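PDB 6GQ8: NEQ011 from Nanoarchaeum equitans Kin4-M, which probably reduces superoxide to hydrogen peroxide at a mononuclear iron centre, as a superoxide reductase of the neelaredoxin type. Local coordinates for residues E21-T26 with A83-K88; V46-E51 with G89-I94; H59-E64 with A79-K84. One frame throughout, in Å; residues are numbered along the deposited sequence.

Contact 1: residues E21-T26 with A83-K88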
ATOM      1  N   GLU A  21     -23.095  14.299   1.615  1.00 73.49           N
ATOM      2  CA  GLU A  21     -22.419  14.120   0.337  1.00 74.94           C
ATOM      3  C   GLU A  21     -21.641  12.819   0.266  1.00 69.18           C
ATOM      4  O   GLU A  21     -21.252  12.407  -0.832  1.00 71.72           O
ATOM      5  CB  GLU A  21     -21.431  15.262   0.092  1.00 76.79           C
ATOM      6  CG  GLU A  21     -22.024  16.636  -0.085  1.00 83.60           C
ATOM      7  CD  GLU A  21     -20.943  17.677  -0.294  1.00 85.44           C
ATOM      8  OE1 GLU A  21     -21.090  18.806   0.219  1.00 90.17           O
ATOM      9  OE2 GLU A  21     -19.927  17.352  -0.943  1.00 81.84           O
ATOM     10  N   LEU A  22     -21.421  12.164   1.399  1.00 66.31           N
ATOM     11  CA  LEU A  22     -20.497  11.047   1.500  1.00 58.25           C
ATOM     12  C   LEU A  22     -21.233   9.715   1.510  1.00 60.16           C
ATOM     13  O   LEU A  22     -22.301   9.586   2.117  1.00 59.44           O
ATOM     14  CB  LEU A  22     -19.660  11.176   2.774  1.00 58.17           C
ATOM     15  CG  LEU A  22     -18.638  12.312   2.790  1.00 59.12           C
ATOM     16  CD1 LEU A  22     -17.801  12.279   4.058  1.00 59.39           C
ATOM     17  CD2 LEU A  22     -17.763  12.246   1.558  1.00 61.96           C
ATOM     18  N   TYR A  23     -20.661   8.728   0.826  1.00 53.92           N
ATOM     19  CA  TYR A  23     -21.042   7.337   1.024  1.00 53.85           C
ATOM     20  C   TYR A  23     -20.159   6.762   2.122  1.00 51.30           C
ATOM     21  O   TYR A  23     -18.928   6.801   2.018  1.00 48.77           O
ATOM     22  CB  TYR A  23     -20.899   6.521  -0.261  1.00 50.62           C
ATOM     23  CG  TYR A  23     -21.960   6.789  -1.305  1.00 52.95           C
ATOM     24  CD1 TYR A  23     -23.213   6.192  -1.218  1.00 56.18           C
ATOM     25  CD2 TYR A  23     -21.706   7.622  -2.388  1.00 53.66           C
ATOM     26  CE1 TYR A  23     -24.188   6.429  -2.174  1.00 57.72           C
ATOM     27  CE2 TYR A  23     -22.674   7.862  -3.347  1.00 61.13           C
ATOM     28  CZ  TYR A  23     -23.913   7.265  -3.235  1.00 62.13           C
ATOM     29  OH  TYR A  23     -24.876   7.505  -4.192  1.00 66.49           O
ATOM     30  N   LYS A  24     -20.784   6.235   3.171  1.00 52.03           N
ATOM     31  CA  LYS A  24     -20.064   5.552   4.239  1.00 50.90           C
ATOM     32  C   LYS A  24     -20.052   4.068   3.900  1.00 50.53           C
ATOM     33  O   LYS A  24     -21.095   3.406   3.938  1.00 49.95           O
ATOM     34  CB  LYS A  24     -20.716   5.816   5.592  1.00 54.16           C
ATOM     35  CG  LYS A  24     -20.090   5.056   6.749  1.00 53.76           C
ATOM     36  CD  LYS A  24     -20.912   5.212   8.022  1.00 57.73           C
ATOM     37  CE  LYS A  24     -20.301   4.435   9.177  1.00 57.88           C
ATOM     38  NZ  LYS A  24     -21.143   4.506  10.401  1.00 68.73           N
ATOM     39  N   ILE A  25     -18.875   3.548   3.571  1.00 45.81           N
ATOM     40  CA  ILE A  25     -18.737   2.230   2.970  1.00 43.72           C
ATOM     41  C   ILE A  25     -17.974   1.351   3.951  1.00 46.56           C
ATOM     42  O   ILE A  25     -16.784   1.576   4.205  1.00 41.65           O
ATOM     43  CB  ILE A  25     -18.023   2.297   1.613  1.00 41.81           C
ATOM     44  CG1 ILE A  25     -18.783   3.229   0.664  1.00 43.38           C
ATOM     45  CG2 ILE A  25     -17.911   0.913   1.000  1.00 40.21           C
ATOM     46  CD1 ILE A  25     -17.967   3.685  -0.531  1.00 42.36           C
ATOM     47  N   THR A  26     -18.659   0.359   4.509  1.00 46.05           N
ATOM     48  CA  THR A  26     -18.051  -0.605   5.414  1.00 46.64           C
ATOM     49  C   THR A  26     -17.731  -1.872   4.632  1.00 45.51           C
ATOM     50  O   THR A  26     -18.569  -2.366   3.872  1.00 47.57           O
ATOM     51  CB  THR A  26     -18.980  -0.928   6.588  1.00 52.17           C
ATOM     52  OG1 THR A  26     -19.337   0.280   7.274  1.00 48.82           O
ATOM     53  CG2 THR A  26     -18.299  -1.876   7.569  1.00 48.07           C
ATOM     54  N   ALA A  83     -16.386   8.253   0.743  1.00 37.55           N
ATOM     55  CA  ALA A  83     -16.097   8.715  -0.607  1.00 37.13           C
ATOM     56  C   ALA A  83     -17.264   9.521  -1.156  1.00 44.24           C
ATOM     57  O   ALA A  83     -18.426   9.266  -0.831  1.00 46.22           O
ATOM     58  CB  ALA A  83     -15.802   7.543  -1.549  1.00 35.17           C
ATOM     59  N   LYS A  84     -16.928  10.497  -1.998  1.00 40.01           N
ATOM     60  CA  LYS A  84     -17.892  11.187  -2.844  1.00 43.51           C
ATOM     61  C   LYS A  84     -17.928  10.469  -4.187  1.00 45.33           C
ATOM     62  O   LYS A  84     -16.902  10.378  -4.868  1.00 39.62           O
ATOM     63  CB  LYS A  84     -17.479  12.645  -3.035  1.00 47.28           C
ATOM     64  CG  LYS A  84     -17.367  13.436  -1.746  1.00 51.00           C
ATOM     65  CD  LYS A  84     -17.007  14.891  -2.010  1.00 55.78           C
ATOM     66  CE  LYS A  84     -17.033  15.705  -0.727  1.00 60.10           C
ATOM     67  NZ  LYS A  84     -16.743  17.142  -0.977  1.00 68.05           N
ATOM     68  N   LEU A  85     -19.094   9.957  -4.569  1.00 41.89           N
ATOM     69  CA  LEU A  85     -19.233   9.194  -5.802  1.00 42.24           C
ATOM     70  C   LEU A  85     -20.291   9.839  -6.682  1.00 47.79           C
ATOM     71  O   LEU A  85     -21.413  10.086  -6.228  1.00 49.39           O
ATOM     72  CB  LEU A  85     -19.599   7.737  -5.512  1.00 40.55           C
ATOM     73  CG  LEU A  85     -18.657   6.996  -4.563  1.00 38.33           C
ATOM     74  CD1 LEU A  85     -19.188   5.605  -4.263  1.00 40.57           C
ATOM     75  CD2 LEU A  85     -17.258   6.928  -5.154  1.00 36.47           C
ATOM     76  N   GLU A  86     -19.936  10.096  -7.938  1.00 51.58           N
ATOM     77  CA  GLU A  86     -20.831  10.755  -8.879  1.00 53.99           C
ATOM     78  C   GLU A  86     -21.496   9.714  -9.768  1.00 51.54           C
ATOM     79  O   GLU A  86     -20.817   8.868 -10.360  1.00 48.76           O
ATOM     80  CB  GLU A  86     -20.082  11.778  -9.736  1.00 58.22           C
ATOM     81  CG  GLU A  86     -20.992  12.592 -10.649  1.00 62.17           C
ATOM     82  CD  GLU A  86     -20.226  13.544 -11.546  1.00 66.87           C
ATOM     83  OE1 GLU A  86     -19.460  13.069 -12.411  1.00 66.61           O
ATOM     84  OE2 GLU A  86     -20.376  14.771 -11.374  1.00 70.90           O
ATOM     85  N   GLY A  87     -22.818   9.778  -9.851  1.00 56.31           N
ATOM     86  CA  GLY A  87     -23.564   8.911 -10.735  1.00 59.38           C
ATOM     87  C   GLY A  87     -23.852   7.562 -10.117  1.00 60.14           C
ATOM     88  O   GLY A  87     -23.524   7.271  -8.966  1.00 58.87           O
ATOM     89  N   LYS A  88     -24.490   6.716 -10.915  1.00 61.94           N
ATOM     90  CA  LYS A  88     -24.808   5.361 -10.503  1.00 61.74           C
ATOM     91  C   LYS A  88     -23.761   4.385 -11.025  1.00 56.37           C
ATOM     92  O   LYS A  88     -23.041   4.659 -11.989  1.00 52.39           O
ATOM     93  CB  LYS A  88     -26.205   4.965 -10.987  1.00 70.65           C
ATOM     94  CG  LYS A  88     -27.310   5.757 -10.307  1.00 74.91           C
ATOM     95  CD  LYS A  88     -28.692   5.243 -10.664  1.00 81.51           C
ATOM     96  CE  LYS A  88     -29.763   5.999  -9.892  1.00 84.29           C
ATOM     97  NZ  LYS A  88     -31.139   5.590 -10.285  1.00 88.86           N
TER
HETATM   98  O   HOH W   1     -21.508  10.723  -3.307  1.00 37.55           O
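The ring of Tyr23 meets residues 83-88 mainly along its CD2-CE2 side. Leu85 O lies at the ring edge and in its plane, 3.9 Å from Tyr23 CE2. Ala83 O is also at the edge, close to the ring plane. The methyl Leu85 CD1 comes in obliquely, 3.7 Å from Tyr23 CD2. Lys18 on strand 12-19 adds a cation-pi contact to the same ring, and Ile16 packs against it.

The setting is the three-stranded antiparallel sheet of an immunoglobulin-like beta sandwich. Residues 22-26 are in its middle strand, and residues 83-84 end the neighbouring strand. Tyr23 and Ala83 are an antiparallel hydrogen-bonded pair. Tyr23 N donates to Ala83 O at 2.8 Å, and Ala83 N donates to Tyr23 O at 3.2 Å. The tyrosine ring leaves the sheet on the same face as the methyl of Ala83. Its CG is anti to the carbonyl carbon (chi1 -74°), which, with chi2 -81°, turns the CD2 side to Leu85.

The other side of the sheet carries longer chains. Leu22 CD2 touches Lys84 CG at 3.5 Å, where the two side chains cross. Lys84 then runs on fully extended to Glu21. Its NZ forms a salt bridge with Glu21 OE2 at 3.2 Å, weak as a hydrogen bond. Glu21 is exposed, so this pair lies near the surface. Ala83 and Lys84 also pair with a strand of the second subunit, so the sheet continues across that interface.

Beyond Lys84 direct backbone pairing with residues 21-26 stops and water takes over. One water donates to Glu21 O at 3.0 Å and accepts from Leu85 N at 2.8 Å.

Contact 2: residues V46-E51 with G89-I94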
ATOM      1  N   VAL A  46      -7.752  -5.238   1.481  1.00 27.67           N
ATOM      2  CA  VAL A  46      -8.944  -5.106   0.652  1.00 27.83           C
ATOM      3  C   VAL A  46      -8.786  -3.871  -0.229  1.00 23.22           C
ATOM      4  O   VAL A  46      -8.393  -2.804   0.252  1.00 20.68           O
ATOM      5  CB  VAL A  46     -10.232  -5.016   1.498  1.00 35.19           C
ATOM      6  CG1 VAL A  46     -10.083  -3.979   2.597  1.00 36.83           C
ATOM      7  CG2 VAL A  46     -11.427  -4.691   0.616  1.00 39.03           C
ATOM      8  N   ASP A  47      -9.060  -4.025  -1.520  1.00 22.98           N
ATOM      9  CA  ASP A  47      -9.136  -2.905  -2.449  1.00 26.10           C
ATOM     10  C   ASP A  47     -10.599  -2.606  -2.745  1.00 27.80           C
ATOM     11  O   ASP A  47     -11.400  -3.524  -2.941  1.00 31.52           O
ATOM     12  CB  ASP A  47      -8.399  -3.213  -3.755  1.00 27.45           C
ATOM     13  CG  ASP A  47      -6.917  -2.911  -3.680  1.00 30.19           C
ATOM     14  OD1 ASP A  47      -6.533  -1.985  -2.939  1.00 31.43           O
ATOM     15  OD2 ASP A  47      -6.134  -3.597  -4.374  1.00 33.40           O
ATOM     16  N   LEU A  48     -10.948  -1.320  -2.767  1.00 29.05           N
ATOM     17  CA  LEU A  48     -12.311  -0.884  -3.048  1.00 27.31           C
ATOM     18  C   LEU A  48     -12.312  -0.033  -4.309  1.00 29.40           C
ATOM     19  O   LEU A  48     -11.598   0.973  -4.382  1.00 29.80           O
ATOM     20  CB  LEU A  48     -12.893  -0.096  -1.874  1.00 29.31           C
ATOM     21  CG  LEU A  48     -14.296   0.481  -2.084  1.00 35.46           C
ATOM     22  CD1 LEU A  48     -15.341  -0.625  -2.158  1.00 35.62           C
ATOM     23  CD2 LEU A  48     -14.639   1.475  -0.991  1.00 38.07           C
ATOM     24  N   TYR A  49     -13.117  -0.428  -5.291  1.00 26.25           N
ATOM     25  CA  TYR A  49     -13.270   0.319  -6.529  1.00 30.07           C
ATOM     26  C   TYR A  49     -14.718   0.759  -6.698  1.00 32.28           C
ATOM     27  O   TYR A  49     -15.643   0.141  -6.158  1.00 35.95           O
ATOM     28  CB  TYR A  49     -12.860  -0.518  -7.746  1.00 30.47           C
ATOM     29  CG  TYR A  49     -11.442  -1.048  -7.706  1.00 31.25           C
ATOM     30  CD1 TYR A  49     -10.404  -0.363  -8.327  1.00 29.17           C
ATOM     31  CD2 TYR A  49     -11.147  -2.243  -7.067  1.00 31.02           C
ATOM     32  CE1 TYR A  49      -9.106  -0.849  -8.302  1.00 29.32           C
ATOM     33  CE2 TYR A  49      -9.854  -2.740  -7.037  1.00 27.87           C
ATOM     34  CZ  TYR A  49      -8.840  -2.038  -7.656  1.00 29.76           C
ATOM     35  OH  TYR A  49      -7.557  -2.526  -7.624  1.00 35.59           O
ATOM     36  N   PHE A  50     -14.907   1.835  -7.456  1.00 36.01           N
ATOM     37  CA  PHE A  50     -16.224   2.243  -7.929  1.00 34.74           C
ATOM     38  C   PHE A  50     -16.175   2.285  -9.447  1.00 40.81           C
ATOM     39  O   PHE A  50     -15.333   2.982 -10.023  1.00 36.08           O
ATOM     40  CB  PHE A  50     -16.640   3.601  -7.362  1.00 35.85           C
ATOM     41  CG  PHE A  50     -17.935   4.120  -7.930  1.00 42.14           C
ATOM     42  CD1 PHE A  50     -19.097   3.373  -7.833  1.00 41.76           C
ATOM     43  CD2 PHE A  50     -17.990   5.355  -8.555  1.00 41.59           C
ATOM     44  CE1 PHE A  50     -20.292   3.843  -8.353  1.00 48.29           C
ATOM     45  CE2 PHE A  50     -19.184   5.834  -9.075  1.00 49.75           C
ATOM     46  CZ  PHE A  50     -20.337   5.078  -8.974  1.00 49.87           C
ATOM     47  N   GLU A  51     -17.055   1.520 -10.089  1.00 38.80           N
ATOM     48  CA  GLU A  51     -17.148   1.491 -11.544  1.00 46.57           C
ATOM     49  C   GLU A  51     -18.448   2.161 -11.962  1.00 49.40           C
ATOM     50  O   GLU A  51     -19.500   1.507 -12.013  1.00 49.60           O
ATOM     51  CB  GLU A  51     -17.078   0.058 -12.077  1.00 47.20           C
ATOM     52  CG  GLU A  51     -17.024  -0.020 -13.593  1.00 52.34           C
ATOM     53  CD  GLU A  51     -16.962  -1.444 -14.111  1.00 57.62           C
ATOM     54  OE1 GLU A  51     -16.408  -2.315 -13.407  1.00 57.47           O
ATOM     55  OE2 GLU A  51     -17.464  -1.689 -15.229  1.00 63.95           O
ATOM     56  N   GLY A  89     -23.694   3.233 -10.370  1.00 64.40           N
ATOM     57  CA  GLY A  89     -22.704   2.230 -10.708  1.00 61.88           C
ATOM     58  C   GLY A  89     -22.679   1.158  -9.638  1.00 59.99           C
ATOM     59  O   GLY A  89     -23.640   0.997  -8.886  1.00 63.59           O
ATOM     60  N   LYS A  90     -21.566   0.437  -9.573  1.00 56.72           N
ATOM     61  CA  LYS A  90     -21.404  -0.611  -8.577  1.00 54.77           C
ATOM     62  C   LYS A  90     -20.058  -0.477  -7.884  1.00 47.92           C
ATOM     63  O   LYS A  90     -19.050  -0.137  -8.514  1.00 45.09           O
ATOM     64  CB  LYS A  90     -21.533  -2.007  -9.202  1.00 59.25           C
ATOM     65  CG  LYS A  90     -20.529  -2.310 -10.300  1.00 61.95           C
ATOM     66  CD  LYS A  90     -20.815  -3.666 -10.924  1.00 69.17           C
ATOM     67  CE  LYS A  90     -19.817  -4.002 -12.018  1.00 72.53           C
ATOM     68  NZ  LYS A  90     -20.094  -5.340 -12.612  1.00 77.04           N
ATOM     69  N   LEU A  91     -20.050  -0.746  -6.583  1.00 43.72           N
ATOM     70  CA  LEU A  91     -18.816  -0.838  -5.821  1.00 44.89           C
ATOM     71  C   LEU A  91     -18.241  -2.241  -5.950  1.00 45.20           C
ATOM     72  O   LEU A  91     -18.973  -3.233  -6.005  1.00 47.66           O
ATOM     73  CB  LEU A  91     -19.061  -0.502  -4.350  1.00 44.59           C
ATOM     74  CG  LEU A  91     -19.404   0.959  -4.056  1.00 43.02           C
ATOM     75  CD1 LEU A  91     -19.705   1.153  -2.582  1.00 43.95           C
ATOM     76  CD2 LEU A  91     -18.252   1.852  -4.478  1.00 40.17           C
ATOM     77  N   ILE A  92     -16.915  -2.321  -5.986  1.00 40.85           N
ATOM     78  CA  ILE A  92     -16.219  -3.590  -6.148  1.00 39.87           C
ATOM     79  C   ILE A  92     -15.178  -3.699  -5.046  1.00 36.24           C
ATOM     80  O   ILE A  92     -14.304  -2.834  -4.923  1.00 36.86           O
ATOM     81  CB  ILE A  92     -15.564  -3.717  -7.534  1.00 39.89           C
ATOM     82  CG1 ILE A  92     -16.613  -3.555  -8.639  1.00 41.42           C
ATOM     83  CG2 ILE A  92     -14.851  -5.056  -7.667  1.00 42.81           C
ATOM     84  CD1 ILE A  92     -16.031  -3.464 -10.035  1.00 43.24           C
ATOM     85  N   ALA A  93     -15.282  -4.748  -4.236  1.00 38.63           N
ATOM     86  CA  ALA A  93     -14.323  -5.019  -3.177  1.00 33.24           C
ATOM     87  C   ALA A  93     -13.531  -6.263  -3.543  1.00 32.87           C
ATOM     88  O   ALA A  93     -14.112  -7.280  -3.933  1.00 33.42           O
ATOM     89  CB  ALA A  93     -15.019  -5.207  -1.828  1.00 37.49           C
ATOM     90  N   ILE A  94     -12.212  -6.175  -3.414  1.00 32.24           N
ATOM     91  CA  ILE A  94     -11.307  -7.287  -3.673  1.00 34.08           C
ATOM     92  C   ILE A  94     -10.477  -7.490  -2.419  1.00 32.41           C
ATOM     93  O   ILE A  94      -9.811  -6.559  -1.955  1.00 33.68           O
ATOM     94  CB  ILE A  94     -10.406  -7.020  -4.889  1.00 34.05           C
ATOM     95  CG1 ILE A  94     -11.250  -6.854  -6.157  1.00 39.67           C
ATOM     96  CG2 ILE A  94      -9.383  -8.138  -5.055  1.00 36.36           C
ATOM     97  CD1 ILE A  94     -10.427  -6.672  -7.416  1.00 42.53           C
TER
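This is a buried pairing of two antiparallel strands in the larger sheet of the beta sandwich. Residues 46-51 and 89-94 stay in register from Asp47-Ile94 to Glu51-Lys90. Three hydrogen-bonded pairs alternate with two non-hydrogen-bonded ones. Tyr49 N to Ile92 O, at 2.7 Å, is at the middle. The last bond, Lys90 N to Glu51 O, is weak at 3.4 Å.

Leu48, Phe50, Leu91 and Ala93 face the smaller sheet, where Ile25 meets Leu48 and Leu91. The CG of Phe50 is anti to the backbone N (chi1 174°), and the ring reaches back beside the start of the partner strand. Phe50 CE1 lies 3.7 Å from Gly89 CA, and Phe50 CB touches Leu91 CD2 at 3.7 Å. An alanine in place of Phe50 would probably open a gap beside Gly89 and take the ring carbons, such as CD1, away from Leu91 CD2.

The opposite face is partly polar. Asp47 pairs with Arg62, and Lys90 with Glu106. On the same face Tyr49 CE2 meets Ile94 CD1 at 4.0 Å, and Glu51 OE1 rests 3.6 Å from Ile92 CD1.

Contact 3: residues H59-E64 with A79-K84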
ATOM      1  N   HIS A  59     -10.258   3.448  -8.528  1.00 30.35           N
ATOM      2  CA  HIS A  59      -9.778   2.979  -7.236  1.00 31.17           C
ATOM      3  C   HIS A  59     -10.138   4.000  -6.165  1.00 29.25           C
ATOM      4  O   HIS A  59      -9.731   5.165  -6.249  1.00 30.36           O
ATOM      5  CB  HIS A  59      -8.268   2.754  -7.279  1.00 28.27           C
ATOM      6  CG  HIS A  59      -7.770   1.804  -6.235  1.00 28.76           C
ATOM      7  ND1 HIS A  59      -6.472   1.337  -6.212  1.00 29.77           N
ATOM      8  CD2 HIS A  59      -8.396   1.227  -5.184  1.00 29.21           C
ATOM      9  CE1 HIS A  59      -6.320   0.516  -5.188  1.00 28.42           C
ATOM     10  NE2 HIS A  59      -7.474   0.427  -4.551  1.00 28.40           N
ATOM     11  N   ILE A  60     -10.901   3.571  -5.168  1.00 28.32           N
ATOM     12  CA  ILE A  60     -11.370   4.460  -4.109  1.00 31.00           C
ATOM     13  C   ILE A  60     -10.488   4.370  -2.873  1.00 28.82           C
ATOM     14  O   ILE A  60     -10.061   5.390  -2.332  1.00 31.03           O
ATOM     15  CB  ILE A  60     -12.845   4.160  -3.761  1.00 32.40           C
ATOM     16  CG1 ILE A  60     -13.754   4.393  -4.972  1.00 31.37           C
ATOM     17  CG2 ILE A  60     -13.290   5.024  -2.593  1.00 33.18           C
ATOM     18  CD1 ILE A  60     -13.730   5.815  -5.501  1.00 32.79           C
ATOM     19  N   ALA A  61     -10.208   3.155  -2.404  1.00 29.34           N
ATOM     20  CA  ALA A  61      -9.431   2.987  -1.187  1.00 26.67           C
ATOM     21  C   ALA A  61      -8.628   1.697  -1.255  1.00 25.22           C
ATOM     22  O   ALA A  61      -9.005   0.747  -1.948  1.00 28.43           O
ATOM     23  CB  ALA A  61     -10.324   2.980   0.057  1.00 26.87           C
ATOM     24  N   ARG A  62      -7.506   1.688  -0.541  1.00 24.82           N
ATOM     25  CA  ARG A  62      -6.707   0.489  -0.313  1.00 24.08           C
ATOM     26  C   ARG A  62      -6.424   0.397   1.180  1.00 24.13           C
ATOM     27  O   ARG A  62      -5.865   1.331   1.763  1.00 29.98           O
ATOM     28  CB  ARG A  62      -5.409   0.534  -1.127  1.00 25.12           C
ATOM     29  CG  ARG A  62      -4.406  -0.573  -0.836  1.00 23.57           C
ATOM     30  CD  ARG A  62      -3.352  -0.664  -1.948  1.00 28.13           C
ATOM     31  NE  ARG A  62      -3.848  -1.377  -3.123  1.00 28.53           N
ATOM     32  CZ  ARG A  62      -3.189  -1.483  -4.274  1.00 28.55           C
ATOM     33  NH1 ARG A  62      -2.000  -0.913  -4.422  1.00 29.72           N
ATOM     34  NH2 ARG A  62      -3.720  -2.164  -5.282  1.00 30.11           N
ATOM     35  N   ILE A  63      -6.829  -0.708   1.804  1.00 23.99           N
ATOM     36  CA  ILE A  63      -6.679  -0.889   3.244  1.00 24.39           C
ATOM     37  C   ILE A  63      -5.856  -2.145   3.483  1.00 25.63           C
ATOM     38  O   ILE A  63      -6.246  -3.239   3.057  1.00 28.08           O
ATOM     39  CB  ILE A  63      -8.033  -0.994   3.964  1.00 25.29           C
ATOM     40  CG1 ILE A  63      -8.909   0.219   3.644  1.00 29.29           C
ATOM     41  CG2 ILE A  63      -7.820  -1.118   5.466  1.00 29.67           C
ATOM     42  CD1 ILE A  63     -10.080  -0.108   2.748  1.00 28.20           C
ATOM     43  N   GLU A  64      -4.728  -1.989   4.165  1.00 27.64           N
ATOM     44  CA  GLU A  64      -3.889  -3.110   4.564  1.00 27.72           C
ATOM     45  C   GLU A  64      -4.087  -3.368   6.051  1.00 28.50           C
ATOM     46  O   GLU A  64      -3.954  -2.449   6.867  1.00 25.70           O
ATOM     47  CB  GLU A  64      -2.412  -2.839   4.273  1.00 28.53           C
ATOM     48  CG  GLU A  64      -2.080  -2.512   2.827  1.00 29.08           C
ATOM     49  CD  GLU A  64      -1.423  -3.675   2.101  1.00 34.33           C
ATOM     50  OE1 GLU A  64      -1.297  -4.762   2.704  1.00 34.06           O
ATOM     51  OE2 GLU A  64      -1.009  -3.493   0.935  1.00 34.28           O
ATOM     52  N   ALA A  79     -13.110  -2.485   7.731  1.00 32.78           N
ATOM     53  CA  ALA A  79     -12.733  -1.089   7.576  1.00 32.29           C
ATOM     54  C   ALA A  79     -13.927  -0.288   7.086  1.00 42.47           C
ATOM     55  O   ALA A  79     -14.790  -0.803   6.370  1.00 38.39           O
ATOM     56  CB  ALA A  79     -11.558  -0.923   6.607  1.00 32.79           C
ATOM     57  N   ILE A  80     -13.962   0.980   7.482  1.00 34.38           N
ATOM     58  CA  ILE A  80     -14.956   1.933   7.010  1.00 37.87           C
ATOM     59  C   ILE A  80     -14.215   3.079   6.337  1.00 37.97           C
ATOM     60  O   ILE A  80     -13.295   3.660   6.925  1.00 36.97           O
ATOM     61  CB  ILE A  80     -15.847   2.451   8.153  1.00 43.54           C
ATOM     62  CG1 ILE A  80     -16.460   1.283   8.928  1.00 44.67           C
ATOM     63  CG2 ILE A  80     -16.948   3.356   7.609  1.00 40.20           C
ATOM     64  CD1 ILE A  80     -17.469   1.710   9.977  1.00 52.41           C
ATOM     65  N   VAL A  81     -14.588   3.375   5.093  1.00 33.99           N
ATOM     66  CA  VAL A  81     -14.030   4.494   4.350  1.00 33.52           C
ATOM     67  C   VAL A  81     -15.187   5.366   3.883  1.00 37.27           C
ATOM     68  O   VAL A  81     -16.357   4.990   3.973  1.00 36.80           O
ATOM     69  CB  VAL A  81     -13.160   4.054   3.153  1.00 33.47           C
ATOM     70  CG1 VAL A  81     -11.946   3.258   3.630  1.00 35.56           C
ATOM     71  CG2 VAL A  81     -13.979   3.266   2.142  1.00 30.97           C
ATOM     72  N   TYR A  82     -14.839   6.543   3.366  1.00 37.79           N
ATOM     73  CA  TYR A  82     -15.805   7.573   3.005  1.00 37.59           C
ATOM     74  C   TYR A  82     -15.415   8.137   1.649  1.00 36.81           C
ATOM     75  O   TYR A  82     -14.244   8.462   1.430  1.00 37.39           O
ATOM     76  CB  TYR A  82     -15.840   8.699   4.046  1.00 40.04           C
ATOM     77  CG  TYR A  82     -16.217   8.257   5.441  1.00 45.87           C
ATOM     78  CD1 TYR A  82     -17.505   8.444   5.924  1.00 44.07           C
ATOM     79  CD2 TYR A  82     -15.282   7.659   6.278  1.00 46.54           C
ATOM     80  CE1 TYR A  82     -17.854   8.045   7.200  1.00 52.89           C
ATOM     81  CE2 TYR A  82     -15.622   7.252   7.553  1.00 49.27           C
ATOM     82  CZ  TYR A  82     -16.908   7.449   8.010  1.00 52.64           C
ATOM     83  OH  TYR A  82     -17.246   7.046   9.283  1.00 57.79           O
ATOM     84  N   ALA A  83     -16.386   8.253   0.743  1.00 37.55           N
ATOM     85  CA  ALA A  83     -16.097   8.715  -0.607  1.00 37.13           C
ATOM     86  C   ALA A  83     -17.264   9.521  -1.156  1.00 44.24           C
ATOM     87  O   ALA A  83     -18.426   9.266  -0.831  1.00 46.22           O
ATOM     88  CB  ALA A  83     -15.802   7.543  -1.549  1.00 35.17           C
ATOM     89  N   LYS A  84     -16.928  10.497  -1.998  1.00 40.01           N
ATOM     90  CA  LYS A  84     -17.892  11.187  -2.844  1.00 43.51           C
ATOM     91  C   LYS A  84     -17.928  10.469  -4.187  1.00 45.33           C
ATOM     92  O   LYS A  84     -16.902  10.378  -4.868  1.00 39.62           O
ATOM     93  CB  LYS A  84     -17.479  12.645  -3.035  1.00 47.28           C
ATOM     94  CG  LYS A  84     -17.367  13.436  -1.746  1.00 51.00           C
ATOM     95  CD  LYS A  84     -17.007  14.891  -2.010  1.00 55.78           C
ATOM     96  CE  LYS A  84     -17.033  15.705  -0.727  1.00 60.10           C
ATOM     97  NZ  LYS A  84     -16.743  17.142  -0.977  1.00 68.05           N
TER
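Ile63 is set by two torsions. Its CG1 is anti to the carbonyl carbon (chi1 -55°), and chi2 of 109° lies away from a staggered value. CG2, with CG1 close by, packs on Ala79 CB at 3.9 Å; chi2 carries CD1 on to Val81. There Ile63 CD1 meets Val81 CG1, also at 3.9 Å, and these two side chains reach toward each other tip to tip.

Val81 CG1 has a second neighbour, Ala61 CB, again at 3.9 Å. This one methyl therefore sits against both Ala61 and Ile63. Further along, Ile60 CG2 touches Ala83 CB at 3.7 Å. Ala79 and Ala83 thus face isoleucine branches, while Ala61 faces Val81.

Ile60 and Ala61 are consecutive, yet both point toward residues 79-84. A classic beta bulge explains this, with both residues facing Leu48 on the next strand. The bulge gives the contact two adjacent apolar groups from one strand.

The contact is wholly apolar between the two segments. The strands run nearly antiparallel, at 161°, but their axes come no closer than 7.9 Å. That is side-chain packing distance, not backbone pairing.

Arg62 points away from residues 79-84 and makes a salt bridge with Glu64 of the third subunit. Both strands also pair with strands of the second subunit, and Ile60 O accepts a hydrogen bond from Thr75 OG1 of that subunit.

Two sheets packed face to face through aliphatic side chains meeting between them, here strand 58-65 against strand 74-84, are characteristic of the immunoglobulin-like beta sandwich of superoxide reductases.

In the fold
Contacts 2 and 3 are buried, while contact 1 is only partly so and ends in an exposed salt bridge. Contacts 1 and 2 each join neighbouring strands within one sheet through backbone hydrogen bonds. Contact 3 instead joins the two sheets, by aliphatic packing alone. It shares Ala83 and Lys84 with contact 1, and its strand 58-65 neighbours strand 43-52 of contact 2. The three meet around Leu85, near one end of the space between the sheets: Leu85 CD2 touches Phe50 CD2 at 3.8 Å, and Ile60 CD1 at 3.7 Å. Charge sits at the surface end in contact 1, but in contact 2 on the side of the larger sheet that faces the third subunit.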